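PDB 4CUB: beta-galactosidase from Streptococcus pneumoniae, which probably serves as a carbohydrate-binding module of a surface enzyme that hydrolyses terminal beta-galactosides, here holding the galactose of a bound sugar ligand. Local coordinates for residues 24-29 and 48-53. Sequence-based numbering, arbitrary orientation.
Sequences DSNPSD and RWTNWN. With GAL (beta-D-galactopyranose), chain C; EDO (1,2-ethanediol), chain G.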
ATOM      1  N   ASP A  24      -7.111   1.787   7.566  1.00 15.78           N
ATOM      2  CA  ASP A  24      -7.016   2.591   8.789  1.00 17.62           C
ATOM      3  C   ASP A  24      -5.570   3.029   8.999  1.00 17.02           C
ATOM      4  O   ASP A  24      -4.678   2.385   8.478  1.00 17.44           O
ATOM      5  CB  ASP A  24      -7.476   1.756  10.013  1.00 18.92           C
ATOM      6  CG  ASP A  24      -7.663   2.601  11.268  1.00 21.11           C
ATOM      7  OD1 ASP A  24      -8.171   3.748  11.164  1.00 22.32           O
ATOM      8  OD2 ASP A  24      -7.295   2.119  12.363  1.00 22.13           O
ATOM      9  N   SER A  25      -5.342   4.096   9.783  1.00 16.36           N
ATOM     10  CA  SER A  25      -3.998   4.617  10.052  1.00 16.81           C
ATOM     11  C   SER A  25      -3.877   5.287  11.425  1.00 17.38           C
ATOM     12  O   SER A  25      -4.858   5.798  11.958  1.00 17.04           O
ATOM     13  CB  SER A  25      -3.592   5.686   9.002  1.00 17.18           C
ATOM     14  OG  SER A  25      -3.879   5.301   7.674  1.00 17.26           O
ATOM     15  N   ASN A  26      -2.660   5.310  11.971  1.00 17.54           N
ATOM     16  CA  ASN A  26      -2.294   6.263  13.012  1.00 17.99           C
ATOM     17  C   ASN A  26      -2.372   7.666  12.414  1.00 18.67           C
ATOM     18  O   ASN A  26      -1.688   7.951  11.423  1.00 18.29           O
ATOM     19  CB  ASN A  26      -0.871   5.987  13.490  1.00 18.77           C
ATOM     20  CG  ASN A  26      -0.463   6.861  14.660  1.00 18.72           C
ATOM     21  OD1 ASN A  26      -1.302   7.445  15.330  1.00 18.97           O
ATOM     22  ND2 ASN A  26       0.833   6.930  14.926  1.00 18.73           N
ATOM     23  N   PRO A  27      -3.229   8.542  12.986  1.00 18.27           N
ATOM     24  CA  PRO A  27      -3.511   9.825  12.354  1.00 17.53           C
ATOM     25  C   PRO A  27      -2.314  10.694  12.017  1.00 17.56           C
ATOM     26  O   PRO A  27      -2.303  11.295  10.952  1.00 16.96           O
ATOM     27  CB  PRO A  27      -4.460  10.497  13.354  1.00 18.36           C
ATOM     28  CG  PRO A  27      -5.230   9.326  13.900  1.00 18.49           C
ATOM     29  CD  PRO A  27      -4.135   8.306  14.126  1.00 17.68           C
ATOM     30  N   SER A  28      -1.281  10.708  12.855  1.00 17.78           N
ATOM     31  CA  SER A  28      -0.074  11.462  12.521  1.00 18.29           C
ATOM     32  C   SER A  28       0.839  10.752  11.501  1.00 18.37           C
ATOM     33  O   SER A  28       1.832  11.346  11.067  1.00 19.53           O
ATOM     34  CB  SER A  28       0.723  11.786  13.789  1.00 19.04           C
ATOM     35  OG  SER A  28       1.062  10.584  14.444  1.00 21.36           O
ATOM     36  N   ASP A  29       0.500   9.513  11.113  1.00 17.12           N
ATOM     37  CA  ASP A  29       1.179   8.783  10.010  1.00 16.27           C
ATOM     38  C   ASP A  29       0.246   8.481   8.815  1.00 16.08           C
ATOM     39  O   ASP A  29      -0.026   7.313   8.508  1.00 16.96           O
ATOM     40  CB  ASP A  29       1.749   7.462  10.498  1.00 16.00           C
ATOM     41  CG  ASP A  29       2.746   7.630  11.631  1.00 15.80           C
ATOM     42  OD1 ASP A  29       3.598   8.507  11.510  1.00 13.86           O
ATOM     43  OD2 ASP A  29       2.664   6.859  12.613  1.00 15.64           O
ATOM     44  N   ARG A  48       6.261   8.069   7.259  1.00 15.85           N
ATOM     45  CA  ARG A  48       5.756   6.680   7.273  1.00 15.74           C
ATOM     46  C   ARG A  48       4.263   6.600   7.447  1.00 15.27           C
ATOM     47  O   ARG A  48       3.653   7.495   8.025  1.00 15.56           O
ATOM     48  CB  ARG A  48       6.467   5.836   8.348  1.00 16.29           C
ATOM     49  CG  ARG A  48       6.299   6.311   9.794  1.00 16.71           C
ATOM     50  CD  ARG A  48       7.154   5.472  10.747  1.00 17.34           C
ATOM     51  NE  ARG A  48       7.163   5.982  12.121  1.00 17.41           N
ATOM     52  CZ  ARG A  48       8.071   6.830  12.602  1.00 17.79           C
ATOM     53  NH1 ARG A  48       9.071   7.287  11.826  1.00 17.52           N
ATOM     54  NH2 ARG A  48       7.975   7.242  13.862  1.00 16.09           N
ATOM     55  N   TRP A  49       3.668   5.555   6.883  1.00 15.13           N
ATOM     56  CA  TRP A  49       2.332   5.144   7.271  1.00 15.22           C
ATOM     57  C   TRP A  49       2.528   4.139   8.382  1.00 15.76           C
ATOM     58  O   TRP A  49       3.459   3.316   8.297  1.00 17.02           O
ATOM     59  CB  TRP A  49       1.567   4.460   6.120  1.00 13.73           C
ATOM     60  CG  TRP A  49       0.312   3.769   6.632  1.00 13.46           C
ATOM     61  CD1 TRP A  49      -0.922   4.338   6.809  1.00 12.95           C
ATOM     62  CD2 TRP A  49       0.192   2.403   7.066  1.00 13.06           C
ATOM     63  NE1 TRP A  49      -1.802   3.406   7.300  1.00 13.45           N
ATOM     64  CE2 TRP A  49      -1.145   2.213   7.476  1.00 13.06           C
ATOM     65  CE3 TRP A  49       1.086   1.319   7.138  1.00 12.62           C
ATOM     66  CZ2 TRP A  49      -1.622   0.972   7.971  1.00 13.02           C
ATOM     67  CZ3 TRP A  49       0.609   0.082   7.612  1.00 12.61           C
ATOM     68  CH2 TRP A  49      -0.726  -0.076   8.030  1.00 12.47           C
ATOM     69  N   THR A  50       1.667   4.175   9.411  1.00 15.46           N
ATOM     70  CA  THR A  50       1.622   3.087  10.413  1.00 15.17           C
ATOM     71  C   THR A  50       0.207   2.968  10.867  1.00 15.54           C
ATOM     72  O   THR A  50      -0.549   3.924  10.741  1.00 14.45           O
ATOM     73  CB  THR A  50       2.458   3.319  11.709  1.00 15.37           C
ATOM     74  OG1 THR A  50       1.739   4.185  12.611  1.00 14.33           O
ATOM     75  CG2 THR A  50       3.843   3.896  11.423  1.00 14.26           C
ATOM     76  N   ASN A  51      -0.156   1.792  11.393  1.00 15.90           N
ATOM     77  CA  ASN A  51      -1.344   1.694  12.226  1.00 15.64           C
ATOM     78  C   ASN A  51      -1.020   1.519  13.719  1.00 16.02           C
ATOM     79  O   ASN A  51      -1.704   0.770  14.433  1.00 15.42           O
ATOM     80  CB  ASN A  51      -2.318   0.618  11.704  1.00 17.15           C
ATOM     81  CG  ASN A  51      -1.756  -0.804  11.764  1.00 17.44           C
ATOM     82  OD1 ASN A  51      -0.566  -1.036  12.020  1.00 16.24           O
ATOM     83  ND2 ASN A  51      -2.643  -1.778  11.536  1.00 17.50           N
ATOM     84  N   TRP A  52       0.021   2.210  14.194  1.00 16.46           N
ATOM     85  CA  TRP A  52       0.441   2.117  15.608  1.00 17.53           C
ATOM     86  C   TRP A  52      -0.711   2.461  16.560  1.00 17.80           C
ATOM     87  O   TRP A  52      -1.293   3.534  16.453  1.00 16.25           O
ATOM     88  CB  TRP A  52       1.605   3.075  15.866  1.00 18.94           C
ATOM     89  CG  TRP A  52       2.139   3.124  17.316  1.00 20.01           C
ATOM     90  CD1 TRP A  52       3.098   2.316  17.862  1.00 20.12           C
ATOM     91  CD2 TRP A  52       1.795   4.086  18.341  1.00 20.84           C
ATOM     92  NE1 TRP A  52       3.349   2.690  19.179  1.00 21.25           N
ATOM     93  CE2 TRP A  52       2.566   3.773  19.490  1.00 21.34           C
ATOM     94  CE3 TRP A  52       0.911   5.176  18.395  1.00 21.40           C
ATOM     95  CZ2 TRP A  52       2.465   4.503  20.689  1.00 22.65           C
ATOM     96  CZ3 TRP A  52       0.796   5.888  19.587  1.00 21.71           C
ATOM     97  CH2 TRP A  52       1.579   5.552  20.717  1.00 21.72           C
ATOM     98  N   ASN A  53      -1.048   1.534  17.463  1.00 18.38           N
ATOM     99  CA  ASN A  53      -2.000   1.786  18.535  1.00 18.35           C
ATOM    100  C   ASN A  53      -3.400   1.993  17.999  1.00 19.00           C
ATOM    101  O   ASN A  53      -4.213   2.626  18.648  1.00 19.72           O
ATOM    102  CB  ASN A  53      -1.595   3.007  19.390  1.00 19.48           C
ATOM    103  CG  ASN A  53      -2.294   3.034  20.747  1.00 21.17           C
ATOM    104  OD1 ASN A  53      -2.504   1.985  21.353  1.00 22.61           O
ATOM    105  ND2 ASN A  53      -2.646   4.227  21.229  1.00 20.24           N
TER
HETATM  106  C1  GAL C   2       4.359   7.124  17.676  1.00 26.78           C
HETATM  107  C2  GAL C   2       4.480   7.406  16.169  1.00 26.20           C
HETATM  108  C3  GAL C   2       4.527   6.099  15.357  1.00 23.46           C
HETATM  109  C4  GAL C   2       5.572   5.141  15.928  1.00 23.41           C
HETATM  110  C5  GAL C   2       5.305   4.897  17.419  1.00 23.03           C
HETATM  111  C6  GAL C   2       6.398   4.054  18.084  1.00 23.45           C
HETATM  112  O2  GAL C   2       3.385   8.180  15.729  1.00 25.76           O
HETATM  113  O3  GAL C   2       4.800   6.339  13.989  1.00 22.50           O
HETATM  114  O4  GAL C   2       6.875   5.657  15.715  1.00 19.03           O
HETATM  115  O5  GAL C   2       5.308   6.150  18.084  1.00 24.94           O
HETATM  116  O6  GAL C   2       6.307   2.686  17.755  1.00 23.21           O
HETATM  117  C1  EDO G2647       4.964  12.238   9.397  1.00 25.44           C
HETATM  118  O1  EDO G2647       3.580  12.263   9.028  1.00 23.23           O
HETATM  119  C2  EDO G2647       5.190  11.090  10.378  1.00 25.77           C
HETATM  120  O2  EDO G2647       5.109   9.831   9.688  1.00 24.09           O
HETATM  121  O   HOH W   1      -5.495  -0.843  11.895  1.00 21.33           O
HETATM  122  O   HOH W   2      -2.838   5.772  16.987  1.00 30.19           O
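The galactose site of this carbohydrate-binding module is built where D29 meets T50 and R48. D29 OD2 takes the O3 hydroxyl of the sugar at 2.6 Å and also accepts from T50 OG1 at 2.8 Å, while N26 ND2 reaches the same oxygen from the opposite face of the carboxylate plane. A short acid suits this place, since one oxygen can accept from the ligand and from two protein donors that fix its rotation. The T50 hydroxyl lies between its own backbone N and carbonyl carbon (chi1 80°), where it can donate to D29 and accept from W52 N, closing an ST turn. R48, extended from CG to NE, turns the edge of its guanidinium to the sugar: NE donates to O3 of GAL and NH2 to O4 at 2.7 Å. A flat group with several N-H donors fits two neighbouring hydroxyls, and D86 is also hydrogen-bonded to the galactose. D29 OD1 stays 4.4 Å from R48 NE, well out of the guanidinium plane, so any attraction between them is probably one of charge. W52 lays one indole face against GAL C5, offset toward the rim, a CH-pi packing by which aromatic rings commonly bind galactose. Both segments belong to a beta-sandwich of the galactose-binding-domain type, in which 49-50 pairs antiparallel with strand 170-177. The type I turn from N26 to D29 is tied to strand 49-50 by N26 N, which donates to T50 O at 2.8 Å. Farther from the sugar, the W49 indole turns its edge to the 24-29 loop, and NE1 is shared in the ring plane between S25 OG (2.8 Å) and D24 O (3.3 Å). The small serine hydroxyl fits beside that N-H and is also hydrogen-bonded to S113 O.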